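Local atomic coordinates of guanine deaminase (Escherichia coli, PDB entry 6OHB), a protein that catalyses the zinc-dependent hydrolytic deamination of guanine to xanthine and ammonia. Residues Val18-Asp23 against Ala29-Phe34; Arg70-Val75 against Ser424-Tyr429; Glu342-Leu347 against Lys412-Met417; Asp374-Asn379 against Gly383-Phe388. One frame throughout, in Å; residues are numbered along the deposited sequence.

Contact 1. Residues Val18-Asp23 against Ala29-Phe34; sequences VTRTID and ASALRF
A31 is the residue to start from: it gives up more surface to the contact than any other, with V18, T19 and R20 round it. Its carbonyl oxygen receives the backbone N-H of T19 in a short, nearly straight bond (T19 N to A31 O 2.7 Å, 169° at the hydrogen). The alpha carbon of V18 offers a CA-H...O contact of 3.4 Å to A31 O, and T19 OG1, swung between its own backbone N and carbonyl carbon (chi1 60°), lies 3.1 Å from A31 O. All this happens at the loop end of a beta hairpin with a long connection, where strands 14-18 and 32-35 run antiparallel and V18 faces L32 as a non-hydrogen-bonded pair. Their side chains share a face of the sheet and cross at about a right angle, V18 CG2 to L32 CD1 3.8 Å. The methyl of T19 lies over one face of the R33 guanidinium, near its rim, with CG2 3.6 Å from R33 NE; D17 holds that guanidinium by a salt bridge. The A31 methyl meets a face of the R20 guanidinium, CB to NH1 3.4 Å. At the edge, but tilted from the plane, S30 OG takes a bent hydrogen bond from R20 NH2 (2.9 Å); S30 OG is also bonded to the carbonyl of E27.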
loop_
_atom_site.group_PDB
_atom_site.type_symbol
_atom_site.label_atom_id
_atom_site.label_comp_id
_atom_site.label_asym_id
_atom_site.label_seq_id
_atom_site.Cartn_x
_atom_site.Cartn_y
_atom_site.Cartn_z
ATOM N N VAL A 18 12.720 -10.735 -18.967
ATOM C CA VAL A 18 11.863 -11.095 -20.095
ATOM C C VAL A 18 12.667 -10.871 -21.369
ATOM O O VAL A 18 13.146 -9.758 -21.615
ATOM C CB VAL A 18 10.567 -10.271 -20.109
ATOM C CG1 VAL A 18 9.682 -10.693 -21.276
ATOM C CG2 VAL A 18 9.827 -10.394 -18.775
ATOM N N THR A 19 12.807 -11.917 -22.188
ATOM C CA THR A 19 13.798 -11.881 -23.262
ATOM C C THR A 19 13.318 -11.182 -24.527
ATOM O O THR A 19 14.132 -10.961 -25.429
ATOM C CB THR A 19 14.267 -13.298 -23.607
ATOM O OG1 THR A 19 13.154 -14.100 -24.031
ATOM C CG2 THR A 19 14.924 -13.936 -22.389
ATOM N N ARG A 20 12.044 -10.808 -24.619
ATOM C CA ARG A 20 11.568 -10.101 -25.799
ATOM C C ARG A 20 10.239 -9.439 -25.473
ATOM O O ARG A 20 9.542 -9.834 -24.536
ATOM C CB ARG A 20 11.409 -11.038 -27.002
ATOM C CG ARG A 20 10.238 -11.985 -26.863
ATOM C CD ARG A 20 10.145 -12.979 -28.003
ATOM N NE ARG A 20 8.872 -13.689 -27.936
ATOM C CZ ARG A 20 8.674 -14.789 -27.216
ATOM N NH1 ARG A 20 9.669 -15.312 -26.509
ATOM N NH2 ARG A 20 7.478 -15.367 -27.201
ATOM N N THR A 21 9.900 -8.421 -26.259
ATOM C CA THR A 21 8.609 -7.772 -26.124
ATOM C C THR A 21 7.525 -8.640 -26.748
ATOM O O THR A 21 7.751 -9.348 -27.730
ATOM C CB THR A 21 8.613 -6.386 -26.779
ATOM O OG1 THR A 21 8.958 -6.506 -28.163
ATOM C CG2 THR A 21 9.623 -5.472 -26.098
ATOM N N ILE A 22 6.342 -8.594 -26.149
ATOM C CA ILE A 22 5.196 -9.356 -26.638
ATOM C C ILE A 22 4.086 -8.356 -26.942
ATOM O O ILE A 22 4.274 -7.148 -26.753
ATOM C CB ILE A 22 4.770 -10.419 -25.607
ATOM C CG1 ILE A 22 4.832 -9.847 -24.187
ATOM C CG2 ILE A 22 5.692 -11.638 -25.689
ATOM C CD1 ILE A 22 3.617 -9.020 -23.772
ATOM N N ASP A 23 2.935 -8.829 -27.427
ATOM C CA ASP A 23 1.771 -7.963 -27.548
ATOM C C ASP A 23 0.535 -8.493 -26.818
ATOM O O ASP A 23 -0.475 -7.782 -26.747
ATOM C CB ASP A 23 1.431 -7.686 -29.035
ATOM C CG ASP A 23 1.306 -8.933 -29.884
ATOM O OD1 ASP A 23 1.874 -9.981 -29.515
ATOM O OD2 ASP A 23 0.649 -8.861 -30.950
ATOM N N ALA A 29 4.936 -15.518 -20.220
ATOM C CA ALA A 29 5.551 -16.709 -19.641
ATOM C C ALA A 29 6.516 -17.369 -20.621
ATOM O O ALA A 29 7.578 -17.862 -20.222
ATOM C CB ALA A 29 4.471 -17.699 -19.205
ATOM N N SER A 30 6.165 -17.379 -21.908
ATOM C CA SER A 30 7.028 -17.967 -22.925
ATOM C C SER A 30 8.355 -17.228 -23.070
ATOM O O SER A 30 9.339 -17.831 -23.510
ATOM C CB SER A 30 6.304 -17.992 -24.269
ATOM O OG SER A 30 6.371 -16.720 -24.899
ATOM N N ALA A 31 8.403 -15.945 -22.714
ATOM C CA ALA A 31 9.600 -15.131 -22.865
ATOM C C ALA A 31 10.305 -14.862 -21.543
ATOM O O ALA A 31 11.263 -14.082 -21.512
ATOM C CB ALA A 31 9.247 -13.806 -23.540
ATOM N N LEU A 32 9.853 -15.471 -20.452
ATOM C CA LEU A 32 10.420 -15.201 -19.139
ATOM C C LEU A 32 11.556 -16.178 -18.872
ATOM O O LEU A 32 11.342 -17.395 -18.836
ATOM C CB LEU A 32 9.362 -15.300 -18.042
ATOM C CG LEU A 32 9.893 -14.764 -16.712
ATOM C CD1 LEU A 32 9.374 -13.367 -16.474
ATOM C CD2 LEU A 32 9.532 -15.683 -15.562
ATOM N N ARG A 33 12.755 -15.644 -18.688
ATOM C CA ARG A 33 13.941 -16.429 -18.402
ATOM C C ARG A 33 14.305 -16.251 -16.935
ATOM O O ARG A 33 14.479 -15.117 -16.461
ATOM C CB ARG A 33 15.103 -16.005 -19.297
ATOM C CG ARG A 33 16.401 -16.720 -18.987
ATOM C CD ARG A 33 17.492 -16.296 -19.947
ATOM N NE ARG A 33 17.568 -14.845 -20.070
ATOM C CZ ARG A 33 18.377 -14.212 -20.911
ATOM N NH1 ARG A 33 19.182 -14.904 -21.709
ATOM N NH2 ARG A 33 18.383 -12.888 -20.958
ATOM N N PHE A 34 14.416 -17.372 -16.228
ATOM C CA PHE A 34 14.889 -17.425 -14.853
ATOM C C PHE A 34 16.117 -18.322 -14.808
ATOM O O PHE A 34 16.030 -19.513 -15.121
ATOM C CB PHE A 34 13.796 -17.951 -13.921
ATOM C CG PHE A 34 14.259 -18.187 -12.510
ATOM C CD1 PHE A 34 14.626 -17.125 -11.700
ATOM C CD2 PHE A 34 14.328 -19.472 -11.997
ATOM C CE1 PHE A 34 15.052 -17.340 -10.401
ATOM C CE2 PHE A 34 14.756 -19.695 -10.699
ATOM C CZ PHE A 34 15.117 -18.627 -9.900
#

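Contact 2. Residues Arg70-Val75 against Ser424-Tyr429; sequences RGKLIV and SIYRTY
K72 reaches across to Y426 and brings the end of its chain down on the face of the phenol ring, and that one pair makes the whole contact. The tight part is at CE, which stands almost exactly above the middle of the ring: 3.4 Å from K72 CE to the Y426 ring centroid, only 7° off the normal, a CH-pi contact. A bend at the far end of the lysine (chi4 -69°) keeps NZ over the face as well, 4.0 Å from that centroid, in a cation-pi arrangement shifted toward the hydroxyl end. On the opposite face lies R427, whose NH1 sits 3.4 Å above the plane of the Y426 ring, so the ring is held between two cationic side chains and its pi cloud is probably polarised by both. NH1 is steadied by a 2.9 Å bond from R427 NH1 to the carbonyl O of Y426. Outside this sandwich the contact is loose: the CA atoms of K72 and Y426 are 8.4 Å apart, and both residues are partly exposed at the protein surface. The gap between the backbones is taken by strand 388-391, antiparallel to both 73-84 and 425-430; Y426 and R427 face its V390 together as a classic beta bulge.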
loop_
_atom_site.group_PDB
_atom_site.type_symbol
_atom_site.label_atom_id
_atom_site.label_comp_id
_atom_site.label_asym_id
_atom_site.label_seq_id
_atom_site.Cartn_x
_atom_site.Cartn_y
_atom_site.Cartn_z
ATOM N N ARG A 70 24.574 -14.462 -4.397
ATOM C CA ARG A 70 23.765 -15.666 -4.269
ATOM C C ARG A 70 22.875 -15.573 -3.041
ATOM O O ARG A 70 23.293 -15.100 -1.983
ATOM C CB ARG A 70 24.658 -16.908 -4.209
ATOM C CG ARG A 70 25.195 -17.302 -5.585
ATOM C CD ARG A 70 26.114 -18.508 -5.520
ATOM N NE ARG A 70 27.331 -18.234 -4.763
ATOM C CZ ARG A 70 28.237 -19.153 -4.450
ATOM N NH1 ARG A 70 28.067 -20.409 -4.838
ATOM N NH2 ARG A 70 29.314 -18.817 -3.755
ATOM N N GLY A 71 21.634 -16.024 -3.192
ATOM C CA GLY A 71 20.596 -15.809 -2.215
ATOM C C GLY A 71 19.709 -14.622 -2.521
ATOM O O GLY A 71 18.599 -14.541 -1.986
ATOM N N LYS A 72 20.152 -13.730 -3.399
ATOM C CA LYS A 72 19.369 -12.590 -3.849
ATOM C C LYS A 72 18.795 -12.878 -5.234
ATOM O O LYS A 72 19.106 -13.889 -5.870
ATOM C CB LYS A 72 20.229 -11.323 -3.887
ATOM C CG LYS A 72 21.112 -11.104 -2.665
ATOM C CD LYS A 72 20.291 -10.685 -1.454
ATOM C CE LYS A 72 21.133 -9.927 -0.442
ATOM N NZ LYS A 72 22.144 -10.786 0.231
ATOM N N LEU A 73 17.949 -11.967 -5.703
ATOM C CA LEU A 73 17.377 -12.048 -7.039
ATOM C C LEU A 73 17.736 -10.791 -7.820
ATOM O O LEU A 73 17.477 -9.679 -7.364
ATOM C CB LEU A 73 15.861 -12.235 -6.962
ATOM C CG LEU A 73 15.212 -13.044 -8.084
ATOM C CD1 LEU A 73 15.341 -14.543 -7.811
ATOM C CD2 LEU A 73 13.751 -12.640 -8.210
ATOM N N ILE A 74 18.294 -10.962 -9.013
ATOM C CA ILE A 74 18.800 -9.856 -9.815
ATOM C C ILE A 74 17.842 -9.642 -10.976
ATOM O O ILE A 74 17.560 -10.572 -11.750
ATOM C CB ILE A 74 20.231 -10.120 -10.308
ATOM C CG1 ILE A 74 21.134 -10.470 -9.127
ATOM C CG2 ILE A 74 20.770 -8.914 -11.064
ATOM C CD1 ILE A 74 22.588 -10.727 -9.529
ATOM N N VAL A 75 17.344 -8.414 -11.085
ATOM C CA VAL A 75 16.346 -8.044 -12.085
ATOM C C VAL A 75 16.856 -6.826 -12.838
ATOM O O VAL A 75 17.730 -6.095 -12.346
ATOM C CB VAL A 75 14.973 -7.755 -11.431
ATOM C CG1 VAL A 75 14.516 -8.953 -10.636
ATOM C CG2 VAL A 75 15.060 -6.527 -10.530
ATOM N N SER A 424 13.565 -4.215 0.060
ATOM C CA SER A 424 13.853 -5.268 -0.911
ATOM C C SER A 424 15.012 -4.914 -1.832
ATOM O O SER A 424 15.569 -5.811 -2.471
ATOM C CB SER A 424 12.621 -5.563 -1.770
ATOM O OG SER A 424 11.612 -6.226 -1.033
ATOM N N ILE A 425 15.397 -3.642 -1.899
ATOM C CA ILE A 425 16.442 -3.186 -2.807
ATOM C C ILE A 425 17.772 -3.279 -2.070
ATOM O O ILE A 425 18.054 -2.482 -1.172
ATOM C CB ILE A 425 16.178 -1.757 -3.295
ATOM C CG1 ILE A 425 14.759 -1.623 -3.860
ATOM C CG2 ILE A 425 17.198 -1.347 -4.331
ATOM C CD1 ILE A 425 14.483 -2.484 -5.022
ATOM N N TYR A 426 18.599 -4.250 -2.462
ATOM C CA TYR A 426 19.883 -4.501 -1.811
ATOM C C TYR A 426 21.023 -3.765 -2.508
ATOM O O TYR A 426 21.885 -3.176 -1.841
ATOM C CB TYR A 426 20.150 -6.013 -1.779
ATOM C CG TYR A 426 21.402 -6.460 -1.049
ATOM C CD1 TYR A 426 21.503 -6.368 0.340
ATOM C CD2 TYR A 426 22.473 -7.012 -1.750
ATOM C CE1 TYR A 426 22.649 -6.795 1.011
ATOM C CE2 TYR A 426 23.624 -7.445 -1.090
ATOM C CZ TYR A 426 23.707 -7.332 0.286
ATOM O OH TYR A 426 24.848 -7.759 0.936
ATOM N N ARG A 427 21.044 -3.791 -3.839
ATOM C CA ARG A 427 22.060 -3.059 -4.585
ATOM C C ARG A 427 21.426 -2.507 -5.856
ATOM O O ARG A 427 20.516 -3.118 -6.423
ATOM C CB ARG A 427 23.271 -3.948 -4.962
ATOM C CG ARG A 427 24.090 -4.548 -3.803
ATOM C CD ARG A 427 25.055 -3.543 -3.184
ATOM N NE ARG A 427 25.889 -4.137 -2.136
ATOM C CZ ARG A 427 25.514 -4.306 -0.868
ATOM N NH1 ARG A 427 24.302 -3.932 -0.458
ATOM N NH2 ARG A 427 26.357 -4.851 0.001
ATOM N N THR A 428 21.916 -1.354 -6.306
ATOM C CA THR A 428 21.504 -0.796 -7.589
ATOM C C THR A 428 22.743 -0.445 -8.404
ATOM O O THR A 428 23.609 0.314 -7.938
ATOM C CB THR A 428 20.602 0.438 -7.421
ATOM O OG1 THR A 428 19.430 0.073 -6.682
ATOM C CG2 THR A 428 20.171 0.978 -8.783
ATOM N N TYR A 429 22.792 -0.981 -9.628
ATOM C CA TYR A 429 23.849 -0.739 -10.598
ATOM C C TYR A 429 23.294 0.105 -11.739
ATOM O O TYR A 429 22.252 -0.232 -12.321
ATOM C CB TYR A 429 24.395 -2.058 -11.163
ATOM C CG TYR A 429 25.327 -2.831 -10.250
ATOM C CD1 TYR A 429 24.835 -3.550 -9.161
ATOM C CD2 TYR A 429 26.701 -2.857 -10.486
ATOM C CE1 TYR A 429 25.690 -4.268 -8.323
ATOM C CE2 TYR A 429 27.562 -3.568 -9.655
ATOM C CZ TYR A 429 27.051 -4.273 -8.578
ATOM O OH TYR A 429 27.906 -4.980 -7.756
#

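Contact 3. Residues Glu342-Leu347 against Lys412-Met417; sequences EAYKVL and KLFVMM
The ring of Y344 presents one face to the edge of F414, a T-shaped (edge-to-face) pair with centroids 5.2 Å apart and planes at 69°. The point of the edge is F414 CE1, which comes down off-centre, 3.6 Å from Y344 CE2. M417 approaches the tyrosine obliquely, its terminal methyl CE 3.9 Å from Y344 CB. All three side chains leave their helices with CG anti to the backbone N (chi1 -178° for Y344), and so meet although the nearest CA atoms, of Y344 and M417, are 9.2 Å apart. Within 342-347 and 412-417 the helices meet through these side chains, and the residues concerned are buried. Part of that burial comes from the second subunit, whose G95 packs on Y344 and whose G92 packs on F414. Flanking Y344 on its own helix, K345 NZ makes a salt bridge to E342 OE2, 2.6 Å. E342 also pairs with K345 of the second subunit, and K345 with E342 of the second subunit, giving a four-membered ionic cluster at the dimer interface. The chemistry is thus divided: the two helices meet through apolar and aromatic dispersion, while the buried charges on helix 336-349 probably balance one another, within the subunit and across the dimer.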
loop_
_atom_site.group_PDB
_atom_site.type_symbol
_atom_site.label_atom_id
_atom_site.label_comp_id
_atom_site.label_asym_id
_atom_site.label_seq_id
_atom_site.Cartn_x
_atom_site.Cartn_y
_atom_site.Cartn_z
ATOM N N GLU A 342 -0.576 -1.558 -6.128
ATOM C CA GLU A 342 -1.760 -0.718 -6.312
ATOM C C GLU A 342 -2.438 -1.003 -7.647
ATOM O O GLU A 342 -3.675 -1.011 -7.736
ATOM C CB GLU A 342 -1.391 0.761 -6.208
ATOM C CG GLU A 342 -0.800 1.160 -4.867
ATOM C CD GLU A 342 -1.791 1.026 -3.726
ATOM O OE1 GLU A 342 -2.951 1.457 -3.893
ATOM O OE2 GLU A 342 -1.405 0.493 -2.662
ATOM N N ALA A 343 -1.644 -1.250 -8.692
ATOM C CA ALA A 343 -2.213 -1.635 -9.979
ATOM C C ALA A 343 -3.009 -2.924 -9.856
ATOM O O ALA A 343 -4.087 -3.061 -10.447
ATOM C CB ALA A 343 -1.109 -1.789 -11.022
ATOM N N TYR A 344 -2.484 -3.886 -9.095
ATOM C CA TYR A 344 -3.198 -5.134 -8.869
ATOM C C TYR A 344 -4.546 -4.888 -8.194
ATOM O O TYR A 344 -5.554 -5.498 -8.571
ATOM C CB TYR A 344 -2.329 -6.080 -8.037
ATOM C CG TYR A 344 -2.959 -7.430 -7.792
ATOM C CD1 TYR A 344 -3.813 -7.641 -6.709
ATOM C CD2 TYR A 344 -2.710 -8.496 -8.648
ATOM C CE1 TYR A 344 -4.402 -8.880 -6.488
ATOM C CE2 TYR A 344 -3.289 -9.737 -8.435
ATOM C CZ TYR A 344 -4.134 -9.923 -7.357
ATOM O OH TYR A 344 -4.708 -11.158 -7.147
ATOM N N LYS A 345 -4.590 -3.999 -7.194
ATOM C CA LYS A 345 -5.886 -3.718 -6.560
ATOM C C LYS A 345 -6.852 -3.031 -7.528
ATOM O O LYS A 345 -8.038 -3.383 -7.586
ATOM C CB LYS A 345 -5.710 -2.882 -5.290
ATOM C CG LYS A 345 -4.990 -3.615 -4.169
ATOM C CD LYS A 345 -4.713 -2.682 -3.009
ATOM C CE LYS A 345 -3.295 -2.823 -2.506
ATOM N NZ LYS A 345 -2.818 -1.543 -1.922
ATOM N N VAL A 346 -6.365 -2.055 -8.297
ATOM C CA VAL A 346 -7.219 -1.368 -9.267
ATOM C C VAL A 346 -7.816 -2.368 -10.257
ATOM O O VAL A 346 -9.027 -2.354 -10.553
ATOM C CB VAL A 346 -6.400 -0.276 -9.986
ATOM C CG1 VAL A 346 -7.001 0.062 -11.340
ATOM C CG2 VAL A 346 -6.268 0.968 -9.109
ATOM N N LEU A 347 -6.987 -3.293 -10.744
ATOM C CA LEU A 347 -7.462 -4.241 -11.741
ATOM C C LEU A 347 -8.388 -5.286 -11.127
ATOM O O LEU A 347 -9.350 -5.719 -11.771
ATOM C CB LEU A 347 -6.267 -4.875 -12.446
ATOM C CG LEU A 347 -5.588 -3.732 -13.205
ATOM C CD1 LEU A 347 -4.163 -4.072 -13.614
ATOM C CD2 LEU A 347 -6.443 -3.315 -14.405
ATOM N N LYS A 412 6.469 -16.376 -5.943
ATOM C CA LYS A 412 7.565 -15.583 -5.389
ATOM C C LYS A 412 7.518 -14.140 -5.892
ATOM O O LYS A 412 7.714 -13.195 -5.113
ATOM C CB LYS A 412 8.900 -16.257 -5.708
ATOM C CG LYS A 412 9.015 -17.662 -5.104
ATOM C CD LYS A 412 10.314 -18.360 -5.486
ATOM C CE LYS A 412 10.382 -19.780 -4.916
ATOM N NZ LYS A 412 10.520 -19.826 -3.426
ATOM N N LEU A 413 7.236 -13.951 -7.185
ATOM C CA LEU A 413 7.070 -12.597 -7.710
ATOM C C LEU A 413 5.900 -11.888 -7.038
ATOM O O LEU A 413 5.970 -10.686 -6.751
ATOM C CB LEU A 413 6.867 -12.639 -9.223
ATOM C CG LEU A 413 8.078 -12.951 -10.107
ATOM C CD1 LEU A 413 7.666 -12.975 -11.570
ATOM C CD2 LEU A 413 9.181 -11.925 -9.878
ATOM N N PHE A 414 4.814 -12.618 -6.772
ATOM C CA PHE A 414 3.657 -12.027 -6.112
ATOM C C PHE A 414 3.992 -11.612 -4.684
ATOM O O PHE A 414 3.554 -10.552 -4.220
ATOM C CB PHE A 414 2.490 -13.017 -6.141
ATOM C CG PHE A 414 1.181 -12.421 -5.721
ATOM C CD1 PHE A 414 0.465 -11.612 -6.589
ATOM C CD2 PHE A 414 0.659 -12.676 -4.459
ATOM C CE1 PHE A 414 -0.747 -11.058 -6.209
ATOM C CE2 PHE A 414 -0.552 -12.125 -4.068
ATOM C CZ PHE A 414 -1.258 -11.315 -4.945
ATOM N N VAL A 415 4.755 -12.445 -3.969
ATOM C CA VAL A 415 5.191 -12.094 -2.619
ATOM C C VAL A 415 5.992 -10.802 -2.655
ATOM O O VAL A 415 5.757 -9.870 -1.871
ATOM C CB VAL A 415 6.019 -13.241 -2.009
ATOM C CG1 VAL A 415 6.782 -12.767 -0.771
ATOM C CG2 VAL A 415 5.141 -14.432 -1.689
ATOM N N MET A 416 6.937 -10.724 -3.592
ATOM C CA MET A 416 7.737 -9.513 -3.745
ATOM C C MET A 416 6.857 -8.302 -4.053
ATOM O O MET A 416 7.098 -7.200 -3.544
ATOM C CB MET A 416 8.761 -9.735 -4.846
ATOM C CG MET A 416 9.931 -8.795 -4.847
ATOM S SD MET A 416 11.214 -9.544 -5.859
ATOM C CE MET A 416 10.446 -9.419 -7.474
ATOM N N MET A 417 5.824 -8.492 -4.876
ATOM C CA MET A 417 4.988 -7.371 -5.293
ATOM C C MET A 417 4.121 -6.866 -4.149
ATOM O O MET A 417 3.936 -5.654 -3.985
ATOM C CB MET A 417 4.109 -7.793 -6.465
ATOM C CG MET A 417 3.304 -6.679 -7.088
ATOM S SD MET A 417 2.092 -7.337 -8.249
ATOM C CE MET A 417 0.914 -8.052 -7.104
#

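Contact 4. Residues Asp374-Asn379 against Gly383-Phe388; sequences DDLIGN and GKEADF
K384 pushes its side chain into the bend formed by D374-N379, and its ammonium group is ringed by oxygens. K384 NZ lies 2.6 Å from N379 OD1, 2.9 Å from D374 O and 3.2 Å from I377 O, all three hydrogen bonds; water 2 accepts a fourth, 3.0 Å from K384 NZ. The three protons are probably shared among these four acceptors. NZ stands above both the N379 amide plane and, far more steeply, the I377 carbonyl plane, which makes the I377 bond the poorest of the three in direction as well as the longest. Bends at chi2 (-65°) and chi4 (73°) curl the lysine so that CD runs alongside the carbonyls of D375 and L376, 3.3 Å from D375 O. D374 OD2 and D375 OD2 do not touch K384 NZ, but their charges may add to the hold. The two segments come from the connection between helix 365-370 and strand 388-391, whose first residue is F388; it leads out of the TIM-barrel part of this amidohydrolase into its smaller beta domain. The backbones are pinned by E385 N to L376 O at 2.8 Å, and water 1 bridges G378 N to D387 O. Water 2 in turn is held by N379 ND2. Farther out, E385 is fixed by salt bridges to R162 and R201, and D387 by one to R201; between these two acids the chain makes an inverse gamma turn centred on A386, while I377 CG2 rests 3.7 Å from E385 OE1.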
loop_
_atom_site.group_PDB
_atom_site.type_symbol
_atom_site.label_atom_id
_atom_site.label_comp_id
_atom_site.label_asym_id
_atom_site.label_seq_id
_atom_site.Cartn_x
_atom_site.Cartn_y
_atom_site.Cartn_z
ATOM N N ASP A 374 13.443 -0.116 -25.288
ATOM C CA ASP A 374 13.617 -1.553 -25.105
ATOM C C ASP A 374 14.792 -2.116 -25.902
ATOM O O ASP A 374 15.200 -3.255 -25.645
ATOM C CB ASP A 374 12.334 -2.296 -25.480
ATOM C CG ASP A 374 11.858 -1.970 -26.881
ATOM O OD1 ASP A 374 11.563 -0.781 -27.142
ATOM O OD2 ASP A 374 11.780 -2.904 -27.715
ATOM N N ASP A 375 15.336 -1.368 -26.864
ATOM C CA ASP A 375 16.555 -1.812 -27.529
ATOM C C ASP A 375 17.805 -1.510 -26.715
ATOM O O ASP A 375 18.869 -2.062 -27.017
ATOM C CB ASP A 375 16.687 -1.153 -28.907
ATOM C CG ASP A 375 15.623 -1.614 -29.883
ATOM O OD1 ASP A 375 15.215 -0.802 -30.742
ATOM O OD2 ASP A 375 15.199 -2.787 -29.799
ATOM N N LEU A 376 17.696 -0.675 -25.683
ATOM C CA LEU A 376 18.834 -0.277 -24.864
ATOM C C LEU A 376 18.829 -0.873 -23.466
ATOM O O LEU A 376 19.901 -1.172 -22.940
ATOM C CB LEU A 376 18.900 1.252 -24.751
ATOM C CG LEU A 376 18.817 2.000 -26.084
ATOM C CD1 LEU A 376 19.030 3.491 -25.882
ATOM C CD2 LEU A 376 19.828 1.439 -27.082
ATOM N N ILE A 377 17.658 -1.054 -22.856
ATOM C CA ILE A 377 17.524 -1.528 -21.485
ATOM C C ILE A 377 16.371 -2.525 -21.427
ATOM O O ILE A 377 15.657 -2.742 -22.410
ATOM C CB ILE A 377 17.277 -0.373 -20.489
ATOM C CG1 ILE A 377 15.971 0.351 -20.833
ATOM C CG2 ILE A 377 18.446 0.602 -20.477
ATOM C CD1 ILE A 377 15.533 1.379 -19.781
ATOM N N GLY A 378 16.180 -3.131 -20.258
ATOM C CA GLY A 378 14.988 -3.908 -19.969
ATOM C C GLY A 378 15.228 -5.380 -19.721
ATOM O O GLY A 378 14.354 -6.045 -19.146
ATOM N N ASN A 379 16.359 -5.926 -20.153
ATOM C CA ASN A 379 16.683 -7.317 -19.866
ATOM C C ASN A 379 18.199 -7.483 -19.949
ATOM O O ASN A 379 18.944 -6.504 -20.058
ATOM C CB ASN A 379 15.923 -8.267 -20.800
ATOM C CG ASN A 379 16.043 -7.883 -22.267
ATOM O OD1 ASN A 379 17.010 -7.244 -22.682
ATOM N ND2 ASN A 379 15.052 -8.273 -23.059
ATOM N N GLY A 383 24.823 -6.714 -25.193
ATOM C CA GLY A 383 24.732 -5.404 -25.793
ATOM C C GLY A 383 23.875 -4.396 -25.045
ATOM O O GLY A 383 24.037 -3.191 -25.264
ATOM N N LYS A 384 22.970 -4.846 -24.174
ATOM C CA LYS A 384 22.122 -3.921 -23.429
ATOM C C LYS A 384 22.914 -3.165 -22.366
ATOM O O LYS A 384 23.929 -3.643 -21.852
ATOM C CB LYS A 384 20.973 -4.667 -22.751
ATOM C CG LYS A 384 19.958 -5.261 -23.700
ATOM C CD LYS A 384 19.224 -4.183 -24.463
ATOM C CE LYS A 384 18.027 -4.773 -25.178
ATOM N NZ LYS A 384 16.948 -5.098 -24.201
ATOM N N GLU A 385 22.431 -1.970 -22.033
ATOM C CA GLU A 385 23.047 -1.190 -20.970
ATOM C C GLU A 385 22.803 -1.854 -19.619
ATOM O O GLU A 385 21.699 -2.322 -19.325
ATOM C CB GLU A 385 22.514 0.241 -20.994
ATOM C CG GLU A 385 22.809 0.923 -22.324
ATOM C CD GLU A 385 22.123 2.262 -22.493
ATOM O OE1 GLU A 385 21.272 2.623 -21.645
ATOM O OE2 GLU A 385 22.437 2.947 -23.492
ATOM N N ALA A 386 23.851 -1.904 -18.798
ATOM C CA ALA A 386 23.837 -2.699 -17.568
ATOM C C ALA A 386 23.283 -1.869 -16.407
ATOM O O ALA A 386 23.996 -1.428 -15.507
ATOM C CB ALA A 386 25.235 -3.232 -17.270
ATOM N N ASP A 387 21.967 -1.676 -16.444
ATOM C CA ASP A 387 21.207 -1.085 -15.347
ATOM C C ASP A 387 20.450 -2.230 -14.692
ATOM O O ASP A 387 19.565 -2.819 -15.318
ATOM C CB ASP A 387 20.217 -0.030 -15.843
ATOM C CG ASP A 387 20.882 1.151 -16.524
ATOM O OD1 ASP A 387 22.098 1.378 -16.327
ATOM O OD2 ASP A 387 20.166 1.858 -17.269
ATOM N N PHE A 388 20.783 -2.556 -13.446
ATOM C CA PHE A 388 20.081 -3.666 -12.818
ATOM C C PHE A 388 20.049 -3.484 -11.307
ATOM O O PHE A 388 20.742 -2.638 -10.740
ATOM C CB PHE A 388 20.695 -5.021 -13.199
ATOM C CG PHE A 388 22.145 -5.184 -12.812
ATOM C CD1 PHE A 388 23.156 -4.735 -13.647
ATOM C CD2 PHE A 388 22.494 -5.830 -11.633
ATOM C CE1 PHE A 388 24.490 -4.902 -13.302
ATOM C CE2 PHE A 388 23.824 -6.004 -11.284
ATOM C CZ PHE A 388 24.823 -5.538 -12.120
HETATM O O HOH W 1 18.048 -2.858 -17.800
HETATM O O HOH W 2 14.789 -6.558 -25.676
#

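Contacts 1, 2 and 4 adjoin one another. N379 ND2 of contact 4 reaches V18 O of contact 1 at 2.8 Å, probably a hydrogen bond. Contact 2 meets contact 4 through Y429 N to F388 O at 2.9 Å, also a probable hydrogen bond between neighbouring strands, and meets contact 1 where F34 CE1 packs 3.8 Å from L73 CD1. Contact 3 stands apart, its nearest atoms about 5 Å from contacts 1 and 2 and about 12 Å from contact 4. None of the four lies at the zinc site of H82, H84, H237 and D327, but strand 73-84, entered in contact 2, carries H82 and H84 toward its far end.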